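Long-range contacts in L-lysine 6-monooxygenase involved in desferrioxamine biosynthesis (Erwinia amylovora CFBP1430, PDB 5O8P), which probably hydroxylates a terminal amine of cadaverine, using FAD and NADPH, in the pathway that makes the siderophore desferrioxamine E: residues B[34-39]-B[116-121]; B[224-229]-B[299-304]; B[365-370]-B[379-384]. One frame throughout, in Å; residues are numbered along the deposited sequence.

Contact 1 of 3, residues B[34-39]-B[116-121]; sequences NGVFLD and NLRWNT. With FAD (flavin-adenine dinucleotide), chain C.
The Phe37 ring takes the backbone oxygen of Asn116 at its edge, close to the ring plane. The Asn116 carboxamide runs beside this ring and points the same way, its plane turned 77° from it, with ND2 of Asn116 3.7 Å from CE2 of Phe37. At the edge of the Trp119 indole, and near its plane, OD2 of Asp39 lies 3.4 Å from CZ3 of Trp119. Over one face of the Arg118 guanidinium sits CG2 of Val36, shifted toward the rim, the two side chains crossing at about a right angle. In the guanidinium plane, NE of Arg118 donates to its own neighbour, Leu117 O, at 3.2 Å, which helps to fix the rotation of the group.

Between these groups the two strands run parallel in the FAD-binding Rossmann-type sheet. Phe37 N donates to Asn116 O (2.9 Å), Arg118 N to Phe37 O (2.7 Å) and Asp39 N to Arg118 O (3.2 Å). The last rung, Thr121 N to Asp39 O (2.8 Å), approaches from above the carbonyl plane, where 116-121 turns through Asn120. Methyl CD2 of Leu117 packs on CB of Phe37, on the face covered by helix 18-27; Leu38 meets Thr121 CG2 on the other face. Asn116 ND2 is held by Ala24 O and by a water that also reaches Gly35 O weakly.

With CG turned opposite its backbone N (chi1 -168°), Asp39 directs its carboxylate to the cofactor, and OD1 of Asp39 stands 2.7 Å from the adenosine ribose hydroxyl O3B of FAD. The backbone N-H groups of Ile16 and Asn41 donate to OD1 and OD2 respectively; they hold the carboxylate in place beside the ribose and would favour its ionised form, as expected of an acidic residue at the end of the second Rossmann strand.

Contact 2 of 3, residues B[224-229]-B[299-304]; sequences WITRAP and LFTHSE
Trp224 and Leu299, then Ile225 and Phe300, are parallel bridge partners in the five-stranded Rossmann-type sheet of the NADP-binding region, 297-300 being the outermost strand of this chain's sheet. Among the backbone bonds, Phe300 N donates to Trp224 O (2.9 Å) and Thr226 N to Phe300 O (3.2 Å). Beyond the strand ends the ladder continues irregularly: Ser303 N reaches Thr226 O (2.9 Å), and His302 N binds Ala228 O (2.9 Å) nearly straight, at 168°. An ST turn, Ala228 N to Thr226 OG1, shapes the loop that follows strand 221-225. The Leu299 backbone is hydrogen-bonded to the second subunit, whose Phe424 also packs on it.

Apolar packing falls on both faces. CG1 of Ile225 lies beside CD1 of Phe300, the side chains pointing the same way, while CB of Trp224 meets CG of Leu299 on the other face, where helix 202-213 lies against Trp224. CG2 methyls of Thr226 and Thr301 also touch.

One charged pair crosses the contact. Arg227, which binds NADP(+) when the nucleotide is present, lies alongside Glu304. Its NH1 forms a salt bridge to the anti lone pair of Glu304 OE2 (2.9 Å), a bent approach with OE2 tilted out of the guanidinium plane; guanidinium and carboxylate planes stand 87° apart.

In a CH-pi contact, CA of Pro229 sits over one face of the His302 imidazole, 3.5 Å from the ring centroid and 18° off its normal.

Contact 3 of 3, residues B[365-370]-B[379-384]; sequences YDVQRN and VFVQNA. With FAD (flavin-adenine dinucleotide), chain C.
CG of Tyr365 lies opposite its carbonyl carbon (chi1 -53°), which carries the ring over to 379-384; CG1 of Val381 takes the same position (chi1 -63°) and meets it obliquely, 4.0 Å from CE2 of Tyr365. The same CE2 of Tyr365 stands 4.0 Å from CB of Ala384, this methyl lying at the ring edge near its plane. The other Val381 branch points at Val367: CG2 of Val381 and CG1 of Val367 approach tip to tip at 4.2 Å.

Segment 365-370 is an irregular loop, bent by an inverse gamma turn centred on Asp366. It packs beside strand 379-381, which runs parallel to 155-157 in the sheet of the FAD-binding Rossmann-type fold. Tyr365 OH bonds with Tyr344 OH, and Val367 also rests on helix 386-389.

At the other end, the Phe380 ring receives the backbone oxygen of Asn370 at its edge, O of Asn370 lying 3.4 Å from CD1 of Phe380. The Asn370 and Phe380 side chains cross at about a right angle, with amide and ring planes 78° apart; OD1 of Asn370 bonds with Ser372 OG and its ND2 with Asn377 OD1. Just past the strand, ND2 of Asn383 makes a weak hydrogen bond to the FAD phosphate oxygen O2P (3.4 Å).

Overall arrangement
From the N terminus, contact 1 comes first, pairing strand 35-38 with strand 117-118 across 76 intervening residues that include helices 77-83, 87-93 and 100-113. Contact 2 follows, closing a loop of 69 residues where the chain passes from the parallel NADP-region sheet into the three-stranded antiparallel sheet beginning with 303-311. Contact 3 closes an 8-residue loop, laying loop 365-370 against strand 379-381. The three lie in series; none nests or crosses. Contacts 1 and 3, centres 20 Å apart, reach the same sheet and touch FAD at its adenosine ribose and a phosphate, respectively. Contact 2 lies across the chain's centre from contact 1, their centres 42 Å apart.

Contact 1 of 3, residues B[34-39]-B[116-121]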
loop_
_atom_site.group_PDB
_atom_site.type_symbol
_atom_site.label_atom_id
_atom_site.label_comp_id
_atom_site.label_asym_id
_atom_site.label_seq_id
_atom_site.Cartn_x
_atom_site.Cartn_y
_atom_site.Cartn_z
ATOM N N ASN B 34 -31.407 9.664 -33.898
ATOM C CA ASN B 34 -30.959 8.728 -34.928
ATOM C C ASN B 34 -29.537 9.091 -35.290
ATOM O O ASN B 34 -29.282 10.106 -35.953
ATOM C CB ASN B 34 -31.884 8.780 -36.142
ATOM C CG ASN B 34 -33.275 8.280 -35.822
ATOM O OD1 ASN B 34 -34.246 8.694 -36.445
ATOM N ND2 ASN B 34 -33.383 7.396 -34.837
ATOM N N GLY B 35 -28.613 8.269 -34.789
ATOM C CA GLY B 35 -27.190 8.456 -34.999
ATOM C C GLY B 35 -26.555 7.177 -35.511
ATOM O O GLY B 35 -27.059 6.083 -35.290
ATOM N N VAL B 36 -25.456 7.334 -36.222
ATOM C CA VAL B 36 -24.737 6.203 -36.755
ATOM C C VAL B 36 -23.237 6.494 -36.705
ATOM O O VAL B 36 -22.812 7.658 -36.765
ATOM C CB VAL B 36 -25.224 5.880 -38.186
ATOM C CG1 VAL B 36 -24.736 6.909 -39.188
ATOM C CG2 VAL B 36 -24.823 4.483 -38.616
ATOM N N PHE B 37 -22.453 5.427 -36.586
ATOM C CA PHE B 37 -21.027 5.530 -36.412
ATOM C C PHE B 37 -20.313 4.704 -37.458
ATOM O O PHE B 37 -20.607 3.529 -37.616
ATOM C CB PHE B 37 -20.653 5.025 -35.025
ATOM C CG PHE B 37 -21.148 5.899 -33.919
ATOM C CD1 PHE B 37 -20.376 6.955 -33.452
ATOM C CD2 PHE B 37 -22.412 5.698 -33.369
ATOM C CE1 PHE B 37 -20.839 7.769 -32.437
ATOM C CE2 PHE B 37 -22.888 6.521 -32.360
ATOM C CZ PHE B 37 -22.092 7.540 -31.885
ATOM N N LEU B 38 -19.348 5.321 -38.134
ATOM C CA LEU B 38 -18.622 4.724 -39.250
ATOM C C LEU B 38 -17.159 4.523 -38.887
ATOM O O LEU B 38 -16.519 5.468 -38.472
ATOM C CB LEU B 38 -18.684 5.677 -40.447
ATOM C CG LEU B 38 -19.935 5.765 -41.319
ATOM C CD1 LEU B 38 -21.214 5.381 -40.603
ATOM C CD2 LEU B 38 -20.038 7.151 -41.942
ATOM N N ASP B 39 -16.624 3.320 -39.081
ATOM C CA ASP B 39 -15.189 3.048 -38.876
ATOM C C ASP B 39 -14.657 2.142 -39.994
ATOM O O ASP B 39 -15.385 1.285 -40.490
ATOM C CB ASP B 39 -14.970 2.389 -37.511
ATOM C CG ASP B 39 -13.497 2.336 -37.096
ATOM O OD1 ASP B 39 -13.013 3.305 -36.479
ATOM O OD2 ASP B 39 -12.822 1.326 -37.378
ATOM N N ASN B 116 -25.894 0.769 -33.588
ATOM C CA ASN B 116 -25.597 2.004 -34.335
ATOM C C ASN B 116 -24.195 2.082 -34.938
ATOM O O ASN B 116 -23.797 3.151 -35.400
ATOM C CB ASN B 116 -25.891 3.248 -33.484
ATOM C CG ASN B 116 -25.269 3.195 -32.104
ATOM O OD1 ASN B 116 -24.522 2.269 -31.777
ATOM N ND2 ASN B 116 -25.598 4.193 -31.265
ATOM N N LEU B 117 -23.460 0.970 -34.968
ATOM C CA LEU B 117 -22.098 0.957 -35.526
ATOM C C LEU B 117 -22.078 0.350 -36.920
ATOM O O LEU B 117 -22.760 -0.630 -37.148
ATOM C CB LEU B 117 -21.157 0.159 -34.613
ATOM C CG LEU B 117 -21.158 0.566 -33.139
ATOM C CD1 LEU B 117 -20.145 -0.270 -32.370
ATOM C CD2 LEU B 117 -20.893 2.068 -33.002
ATOM N N ARG B 118 -21.300 0.940 -37.827
ATOM C CA ARG B 118 -21.098 0.429 -39.180
ATOM C C ARG B 118 -19.604 0.233 -39.429
ATOM O O ARG B 118 -18.872 1.192 -39.707
ATOM C CB ARG B 118 -21.677 1.403 -40.228
ATOM C CG ARG B 118 -22.660 0.745 -41.173
ATOM C CD ARG B 118 -24.111 1.033 -40.846
ATOM N NE ARG B 118 -24.545 0.500 -39.555
ATOM C CZ ARG B 118 -25.803 0.537 -39.092
ATOM N NH1 ARG B 118 -26.801 1.061 -39.815
ATOM N NH2 ARG B 118 -26.071 0.038 -37.891
ATOM N N TRP B 119 -19.149 -1.011 -39.326
ATOM C CA TRP B 119 -17.734 -1.331 -39.552
ATOM C C TRP B 119 -17.407 -1.425 -41.046
ATOM O O TRP B 119 -18.297 -1.366 -41.884
ATOM C CB TRP B 119 -17.361 -2.633 -38.834
ATOM C CG TRP B 119 -17.555 -2.548 -37.360
ATOM C CD1 TRP B 119 -18.563 -3.102 -36.634
ATOM C CD2 TRP B 119 -16.743 -1.823 -36.437
ATOM N NE1 TRP B 119 -18.429 -2.774 -35.310
ATOM C CE2 TRP B 119 -17.315 -1.992 -35.158
ATOM C CE3 TRP B 119 -15.580 -1.049 -36.566
ATOM C CZ2 TRP B 119 -16.763 -1.422 -34.006
ATOM C CZ3 TRP B 119 -15.028 -0.473 -35.429
ATOM C CH2 TRP B 119 -15.617 -0.666 -34.163
ATOM N N ASN B 120 -16.123 -1.562 -41.368
ATOM C CA ASN B 120 -15.655 -1.702 -42.760
ATOM C C ASN B 120 -16.142 -0.562 -43.668
ATOM O O ASN B 120 -16.536 -0.785 -44.786
ATOM C CB ASN B 120 -16.036 -3.084 -43.323
ATOM C CG ASN B 120 -15.339 -4.224 -42.588
ATOM O OD1 ASN B 120 -15.997 -5.100 -42.022
ATOM N ND2 ASN B 120 -13.993 -4.204 -42.571
ATOM N N THR B 121 -16.065 0.662 -43.168
ATOM C CA THR B 121 -16.591 1.846 -43.842
ATOM C C THR B 121 -15.591 2.999 -43.738
ATOM O O THR B 121 -15.545 3.710 -42.733
ATOM C CB THR B 121 -17.926 2.243 -43.175
ATOM O OG1 THR B 121 -18.736 1.081 -43.004
ATOM C CG2 THR B 121 -18.680 3.260 -43.989
HETATM P PA FAD C . -8.661 5.492 -31.694
HETATM O O1A FAD C . -8.256 4.076 -31.327
HETATM O O2A FAD C . -7.656 6.397 -32.365
HETATM O O5B FAD C . -9.969 5.331 -32.628
HETATM C C5B FAD C . -10.044 5.865 -33.946
HETATM C C4B FAD C . -10.782 4.952 -34.919
HETATM O O4B FAD C . -11.194 5.716 -36.063
HETATM C C3B FAD C . -9.901 3.826 -35.449
HETATM O O3B FAD C . -10.627 2.593 -35.363
HETATM C C2B FAD C . -9.562 4.244 -36.879
HETATM O O2B FAD C . -9.381 3.149 -37.784
HETATM C C1B FAD C . -10.779 5.060 -37.269
HETATM N N9A FAD C . -10.605 5.996 -38.413
HETATM C C8A FAD C . -9.647 6.926 -38.611
HETATM N N7A FAD C . -9.854 7.578 -39.790
HETATM C C5A FAD C . -10.963 7.061 -40.362
HETATM C C6A FAD C . -11.753 7.272 -41.606
HETATM N N6A FAD C . -11.388 8.206 -42.518
HETATM N N1A FAD C . -12.857 6.503 -41.802
HETATM C C2A FAD C . -13.244 5.564 -40.913
HETATM N N3A FAD C . -12.569 5.317 -39.773
HETATM C C4A FAD C . -11.450 6.018 -39.446
HETATM N N1 FAD C . -5.963 6.800 -21.881
HETATM C C2 FAD C . -6.509 6.555 -20.661
HETATM O O2 FAD C . -7.279 7.415 -20.177
HETATM N N3 FAD C . -6.254 5.423 -19.968
HETATM C C4 FAD C . -5.434 4.467 -20.444
HETATM O O4 FAD C . -5.210 3.434 -19.783
HETATM C C4X FAD C . -4.798 4.659 -21.771
HETATM N N5 FAD C . -3.968 3.736 -22.306
HETATM C C5X FAD C . -3.401 3.944 -23.517
HETATM C C6 FAD C . -2.552 2.959 -24.017
HETATM C C7 FAD C . -1.934 3.100 -25.257
HETATM C C7M FAD C . -1.016 2.021 -25.776
HETATM C C8 FAD C . -2.190 4.333 -26.058
HETATM C C8M FAD C . -1.534 4.511 -27.400
HETATM C C9 FAD C . -3.036 5.328 -25.564
HETATM C C9A FAD C . -3.669 5.197 -24.314
HETATM N N10 FAD C . -4.550 6.190 -23.766
HETATM C C10 FAD C . -5.117 5.928 -22.487
HETATM C "C1'" FAD C . -4.901 7.461 -24.456
HETATM C "C2'" FAD C . -6.217 7.358 -25.263
HETATM O "O2'" FAD C . -7.245 6.727 -24.472
HETATM C "C3'" FAD C . -6.069 6.614 -26.603
HETATM O "O3'" FAD C . -5.127 7.290 -27.451
HETATM C "C4'" FAD C . -7.392 6.465 -27.367
HETATM O "O4'" FAD C . -7.323 5.317 -28.221
HETATM C "C5'" FAD C . -7.727 7.688 -28.216
HETATM O "O5'" FAD C . -9.137 7.719 -28.451
HETATM P P FAD C . -9.714 7.666 -29.943
HETATM O O1P FAD C . -11.227 7.642 -29.858
HETATM O O2P FAD C . -9.017 8.799 -30.642
HETATM O O3P FAD C . -9.169 6.174 -30.306
HETATM O O HOH W 1 -27.683 6.270 -32.040
#

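Contact 2 of 3, residues B[224-229]-B[299-304]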
loop_
_atom_site.group_PDB
_atom_site.type_symbol
_atom_site.label_atom_id
_atom_site.label_comp_id
_atom_site.label_asym_id
_atom_site.label_seq_id
_atom_site.Cartn_x
_atom_site.Cartn_y
_atom_site.Cartn_z
ATOM N N TRP B 224 17.767 3.012 -22.636
ATOM C CA TRP B 224 16.609 3.894 -22.591
ATOM C C TRP B 224 17.111 5.317 -22.668
ATOM O O TRP B 224 17.835 5.767 -21.790
ATOM C CB TRP B 224 15.840 3.695 -21.293
ATOM C CG TRP B 224 14.449 4.280 -21.247
ATOM C CD1 TRP B 224 13.850 5.090 -22.171
ATOM C CD2 TRP B 224 13.512 4.133 -20.180
ATOM N NE1 TRP B 224 12.585 5.405 -21.773
ATOM C CE2 TRP B 224 12.349 4.843 -20.548
ATOM C CE3 TRP B 224 13.540 3.466 -18.952
ATOM C CZ2 TRP B 224 11.215 4.909 -19.731
ATOM C CZ3 TRP B 224 12.419 3.530 -18.128
ATOM C CH2 TRP B 224 11.264 4.246 -18.529
ATOM N N ILE B 225 16.741 6.024 -23.725
ATOM C CA ILE B 225 17.161 7.408 -23.915
ATOM C C ILE B 225 15.902 8.231 -24.011
ATOM O O ILE B 225 14.974 7.820 -24.667
ATOM C CB ILE B 225 17.995 7.556 -25.192
ATOM C CG1 ILE B 225 19.268 6.710 -25.062
ATOM C CG2 ILE B 225 18.301 9.033 -25.475
ATOM C CD1 ILE B 225 20.120 6.664 -26.315
ATOM N N THR B 226 15.873 9.384 -23.347
ATOM C CA THR B 226 14.706 10.277 -23.393
ATOM C C THR B 226 15.121 11.740 -23.479
ATOM O O THR B 226 16.173 12.120 -22.965
ATOM C CB THR B 226 13.757 10.068 -22.186
ATOM O OG1 THR B 226 12.743 11.071 -22.210
ATOM C CG2 THR B 226 14.511 10.150 -20.845
ATOM N N ARG B 227 14.299 12.546 -24.153
ATOM C CA ARG B 227 14.487 14.002 -24.177
ATOM C C ARG B 227 14.059 14.628 -22.846
ATOM O O ARG B 227 14.574 15.683 -22.460
ATOM C CB ARG B 227 13.708 14.661 -25.329
ATOM C CG ARG B 227 14.054 16.135 -25.540
ATOM C CD ARG B 227 12.821 17.008 -25.809
ATOM N NE ARG B 227 12.254 16.725 -27.124
ATOM C CZ ARG B 227 12.615 17.319 -28.269
ATOM N NH1 ARG B 227 13.561 18.259 -28.299
ATOM N NH2 ARG B 227 12.021 16.962 -29.405
ATOM N N ALA B 228 13.122 13.974 -22.153
ATOM C CA ALA B 228 12.616 14.441 -20.867
ATOM C C ALA B 228 13.747 14.653 -19.864
ATOM O O ALA B 228 14.732 13.910 -19.876
ATOM C CB ALA B 228 11.609 13.445 -20.303
ATOM N N PRO B 229 13.604 15.666 -18.985
ATOM C CA PRO B 229 14.646 15.945 -17.979
ATOM C C PRO B 229 14.830 14.823 -16.936
ATOM O O PRO B 229 15.932 14.626 -16.438
ATOM C CB PRO B 229 14.147 17.246 -17.323
ATOM C CG PRO B 229 12.663 17.209 -17.498
ATOM C CD PRO B 229 12.451 16.584 -18.844
ATOM N N LEU B 299 20.900 4.420 -19.361
ATOM C CA LEU B 299 19.717 5.248 -19.261
ATOM C C LEU B 299 20.172 6.689 -19.334
ATOM O O LEU B 299 20.882 7.139 -18.447
ATOM C CB LEU B 299 18.982 4.978 -17.948
ATOM C CG LEU B 299 18.277 3.618 -17.830
ATOM C CD1 LEU B 299 19.226 2.485 -17.488
ATOM C CD2 LEU B 299 17.178 3.675 -16.779
ATOM N N PHE B 300 19.793 7.394 -20.396
ATOM C CA PHE B 300 20.111 8.816 -20.549
ATOM C C PHE B 300 18.864 9.691 -20.478
ATOM O O PHE B 300 17.766 9.239 -20.781
ATOM C CB PHE B 300 20.821 9.038 -21.872
ATOM C CG PHE B 300 22.171 8.395 -21.940
ATOM C CD1 PHE B 300 22.310 7.082 -22.374
ATOM C CD2 PHE B 300 23.303 9.095 -21.560
ATOM C CE1 PHE B 300 23.555 6.477 -22.444
ATOM C CE2 PHE B 300 24.555 8.499 -21.625
ATOM C CZ PHE B 300 24.677 7.186 -22.076
ATOM N N THR B 301 19.047 10.941 -20.068
ATOM C CA THR B 301 17.955 11.915 -19.964
ATOM C C THR B 301 18.396 13.196 -20.643
ATOM O O THR B 301 19.520 13.274 -21.128
ATOM C CB THR B 301 17.604 12.198 -18.492
ATOM O OG1 THR B 301 18.810 12.355 -17.739
ATOM C CG2 THR B 301 16.785 11.057 -17.905
ATOM N N HIS B 302 17.506 14.185 -20.716
ATOM C CA HIS B 302 17.792 15.472 -21.365
ATOM C C HIS B 302 18.265 15.369 -22.826
ATOM O O HIS B 302 18.765 16.350 -23.374
ATOM C CB HIS B 302 18.844 16.261 -20.558
ATOM C CG HIS B 302 18.354 16.746 -19.232
ATOM N ND1 HIS B 302 17.530 17.845 -19.101
ATOM C CD2 HIS B 302 18.594 16.303 -17.975
ATOM C CE1 HIS B 302 17.276 18.049 -17.821
ATOM N NE2 HIS B 302 17.905 17.126 -17.117
ATOM N N SER B 303 18.076 14.216 -23.467
ATOM C CA SER B 303 18.773 13.903 -24.718
ATOM C C SER B 303 17.854 13.950 -25.937
ATOM O O SER B 303 17.006 13.078 -26.117
ATOM C CB SER B 303 19.432 12.533 -24.609
ATOM O OG SER B 303 20.585 12.619 -23.802
ATOM N N GLU B 304 18.030 14.982 -26.761
ATOM C CA GLU B 304 17.290 15.119 -28.005
ATOM C C GLU B 304 18.009 14.342 -29.091
ATOM O O GLU B 304 19.226 14.436 -29.213
ATOM C CB GLU B 304 17.196 16.587 -28.426
ATOM C CG GLU B 304 16.347 16.802 -29.676
ATOM C CD GLU B 304 16.543 18.167 -30.303
ATOM O OE1 GLU B 304 17.605 18.385 -30.940
ATOM O OE2 GLU B 304 15.623 19.007 -30.182
#

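Contact 3 of 3, residues B[365-370]-B[379-384]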
loop_
_atom_site.group_PDB
_atom_site.type_symbol
_atom_site.label_atom_id
_atom_site.label_comp_id
_atom_site.label_asym_id
_atom_site.label_seq_id
_atom_site.Cartn_x
_atom_site.Cartn_y
_atom_site.Cartn_z
ATOM N N TYR B 365 -7.612 23.340 -35.465
ATOM C CA TYR B 365 -9.003 23.676 -35.216
ATOM C C TYR B 365 -9.108 24.697 -34.072
ATOM O O TYR B 365 -8.557 24.461 -32.992
ATOM C CB TYR B 365 -9.812 22.451 -34.799
ATOM C CG TYR B 365 -9.771 21.234 -35.684
ATOM C CD1 TYR B 365 -9.770 21.337 -37.071
ATOM C CD2 TYR B 365 -9.778 19.963 -35.123
ATOM C CE1 TYR B 365 -9.741 20.208 -37.872
ATOM C CE2 TYR B 365 -9.756 18.831 -35.910
ATOM C CZ TYR B 365 -9.746 18.960 -37.276
ATOM O OH TYR B 365 -9.732 17.822 -38.019
ATOM N N ASP B 366 -9.800 25.810 -34.296
ATOM C CA ASP B 366 -10.127 26.741 -33.217
ATOM C C ASP B 366 -11.365 26.225 -32.477
ATOM O O ASP B 366 -12.492 26.701 -32.689
ATOM C CB ASP B 366 -10.366 28.151 -33.771
ATOM C CG ASP B 366 -10.568 29.191 -32.674
ATOM O OD1 ASP B 366 -9.730 29.258 -31.745
ATOM O OD2 ASP B 366 -11.569 29.934 -32.753
ATOM N N VAL B 367 -11.138 25.269 -31.575
ATOM C CA VAL B 367 -12.233 24.510 -30.966
ATOM C C VAL B 367 -12.973 25.375 -29.944
ATOM O O VAL B 367 -12.340 26.065 -29.149
ATOM C CB VAL B 367 -11.745 23.218 -30.262
ATOM C CG1 VAL B 367 -12.937 22.336 -29.892
ATOM C CG2 VAL B 367 -10.764 22.453 -31.129
ATOM N N GLN B 368 -14.304 25.319 -29.965
ATOM C CA GLN B 368 -15.141 26.073 -29.021
ATOM C C GLN B 368 -15.322 25.229 -27.761
ATOM O O GLN B 368 -14.930 24.053 -27.732
ATOM C CB GLN B 368 -16.509 26.392 -29.621
ATOM C CG GLN B 368 -16.492 26.969 -31.024
ATOM C CD GLN B 368 -15.789 28.294 -31.118
ATOM O OE1 GLN B 368 -16.375 29.326 -30.789
ATOM N NE2 GLN B 368 -14.540 28.285 -31.618
ATOM N N ARG B 369 -15.930 25.818 -26.727
ATOM C CA ARG B 369 -16.016 25.139 -25.425
ATOM C C ARG B 369 -16.898 23.906 -25.496
ATOM O O ARG B 369 -16.660 22.963 -24.750
ATOM C CB ARG B 369 -16.450 26.087 -24.304
ATOM C CG ARG B 369 -16.606 25.454 -22.912
ATOM C CD ARG B 369 -15.279 25.006 -22.341
ATOM N NE ARG B 369 -15.407 24.219 -21.112
ATOM C CZ ARG B 369 -15.690 22.915 -21.041
ATOM N NH1 ARG B 369 -15.915 22.188 -22.135
ATOM N NH2 ARG B 369 -15.745 22.324 -19.851
ATOM N N ASN B 370 -17.883 23.904 -26.401
ATOM C CA ASN B 370 -18.721 22.713 -26.632
ATOM C C ASN B 370 -18.110 21.673 -27.591
ATOM O O ASN B 370 -18.823 20.795 -28.068
ATOM C CB ASN B 370 -20.137 23.117 -27.109
ATOM C CG ASN B 370 -20.148 23.777 -28.480
ATOM O OD1 ASN B 370 -19.114 24.148 -29.019
ATOM N ND2 ASN B 370 -21.336 23.941 -29.041
ATOM N N VAL B 379 -20.241 20.450 -36.371
ATOM C CA VAL B 379 -19.086 19.592 -36.547
ATOM C C VAL B 379 -18.344 19.597 -35.226
ATOM O O VAL B 379 -17.807 20.629 -34.838
ATOM C CB VAL B 379 -18.165 20.121 -37.659
ATOM C CG1 VAL B 379 -16.999 19.166 -37.892
ATOM C CG2 VAL B 379 -18.948 20.306 -38.927
ATOM N N PHE B 380 -18.333 18.450 -34.548
ATOM C CA PHE B 380 -17.675 18.301 -33.247
ATOM C C PHE B 380 -16.448 17.417 -33.337
ATOM O O PHE B 380 -16.309 16.643 -34.273
ATOM C CB PHE B 380 -18.653 17.708 -32.241
ATOM C CG PHE B 380 -19.841 18.574 -31.994
ATOM C CD1 PHE B 380 -19.772 19.613 -31.086
ATOM C CD2 PHE B 380 -21.020 18.372 -32.692
ATOM C CE1 PHE B 380 -20.865 20.423 -30.853
ATOM C CE2 PHE B 380 -22.117 19.171 -32.474
ATOM C CZ PHE B 380 -22.036 20.203 -31.557
ATOM N N VAL B 381 -15.576 17.505 -32.341
ATOM C CA VAL B 381 -14.388 16.655 -32.311
ATOM C C VAL B 381 -14.228 15.990 -30.945
ATOM O O VAL B 381 -14.591 16.578 -29.946
ATOM C CB VAL B 381 -13.108 17.432 -32.708
ATOM C CG1 VAL B 381 -13.185 17.953 -34.149
ATOM C CG2 VAL B 381 -12.781 18.571 -31.733
ATOM N N GLN B 382 -13.712 14.763 -30.940
ATOM C CA GLN B 382 -13.365 14.011 -29.732
ATOM C C GLN B 382 -11.857 13.833 -29.813
ATOM O O GLN B 382 -11.376 13.232 -30.766
ATOM C CB GLN B 382 -14.001 12.622 -29.751
ATOM C CG GLN B 382 -15.508 12.613 -29.886
ATOM C CD GLN B 382 -16.209 12.081 -28.665
ATOM O OE1 GLN B 382 -15.981 12.549 -27.558
ATOM N NE2 GLN B 382 -17.073 11.080 -28.859
ATOM N N ASN B 383 -11.111 14.325 -28.819
ATOM C CA ASN B 383 -9.661 14.118 -28.764
ATOM C C ASN B 383 -8.881 14.774 -29.932
ATOM O O ASN B 383 -7.950 14.171 -30.468
ATOM C CB ASN B 383 -9.374 12.598 -28.689
ATOM C CG ASN B 383 -7.959 12.246 -28.200
ATOM O OD1 ASN B 383 -7.386 12.876 -27.298
ATOM N ND2 ASN B 383 -7.401 11.189 -28.797
ATOM N N ALA B 384 -9.238 15.986 -30.328
ATOM C CA ALA B 384 -8.323 16.820 -31.152
ATOM C C ALA B 384 -8.298 18.276 -30.654
ATOM O O ALA B 384 -8.051 19.216 -31.420
ATOM C CB ALA B 384 -8.701 16.732 -32.626
HETATM P PA FAD C . -8.661 5.492 -31.694
HETATM O O1A FAD C . -8.256 4.076 -31.327
HETATM O O2A FAD C . -7.656 6.397 -32.365
HETATM O O5B FAD C . -9.969 5.331 -32.628
HETATM C C5B FAD C . -10.044 5.865 -33.946
HETATM C C4B FAD C . -10.782 4.952 -34.919
HETATM O O4B FAD C . -11.194 5.716 -36.063
HETATM C C3B FAD C . -9.901 3.826 -35.449
HETATM O O3B FAD C . -10.627 2.593 -35.363
HETATM C C2B FAD C . -9.562 4.244 -36.879
HETATM O O2B FAD C . -9.381 3.149 -37.784
HETATM C C1B FAD C . -10.779 5.060 -37.269
HETATM N N9A FAD C . -10.605 5.996 -38.413
HETATM C C8A FAD C . -9.647 6.926 -38.611
HETATM N N7A FAD C . -9.854 7.578 -39.790
HETATM C C5A FAD C . -10.963 7.061 -40.362
HETATM C C6A FAD C . -11.753 7.272 -41.606
HETATM N N6A FAD C . -11.388 8.206 -42.518
HETATM N N1A FAD C . -12.857 6.503 -41.802
HETATM C C2A FAD C . -13.244 5.564 -40.913
HETATM N N3A FAD C . -12.569 5.317 -39.773
HETATM C C4A FAD C . -11.450 6.018 -39.446
HETATM N N1 FAD C . -5.963 6.800 -21.881
HETATM C C2 FAD C . -6.509 6.555 -20.661
HETATM O O2 FAD C . -7.279 7.415 -20.177
HETATM N N3 FAD C . -6.254 5.423 -19.968
HETATM C C4 FAD C . -5.434 4.467 -20.444
HETATM O O4 FAD C . -5.210 3.434 -19.783
HETATM C C4X FAD C . -4.798 4.659 -21.771
HETATM N N5 FAD C . -3.968 3.736 -22.306
HETATM C C5X FAD C . -3.401 3.944 -23.517
HETATM C C6 FAD C . -2.552 2.959 -24.017
HETATM C C7 FAD C . -1.934 3.100 -25.257
HETATM C C7M FAD C . -1.016 2.021 -25.776
HETATM C C8 FAD C . -2.190 4.333 -26.058
HETATM C C8M FAD C . -1.534 4.511 -27.400
HETATM C C9 FAD C . -3.036 5.328 -25.564
HETATM C C9A FAD C . -3.669 5.197 -24.314
HETATM N N10 FAD C . -4.550 6.190 -23.766
HETATM C C10 FAD C . -5.117 5.928 -22.487
HETATM C "C1'" FAD C . -4.901 7.461 -24.456
HETATM C "C2'" FAD C . -6.217 7.358 -25.263
HETATM O "O2'" FAD C . -7.245 6.727 -24.472
HETATM C "C3'" FAD C . -6.069 6.614 -26.603
HETATM O "O3'" FAD C . -5.127 7.290 -27.451
HETATM C "C4'" FAD C . -7.392 6.465 -27.367
HETATM O "O4'" FAD C . -7.323 5.317 -28.221
HETATM C "C5'" FAD C . -7.727 7.688 -28.216
HETATM O "O5'" FAD C . -9.137 7.719 -28.451
HETATM P P FAD C . -9.714 7.666 -29.943
HETATM O O1P FAD C . -11.227 7.642 -29.858
HETATM O O2P FAD C . -9.017 8.799 -30.642
HETATM O O3P FAD C . -9.169 6.174 -30.306
#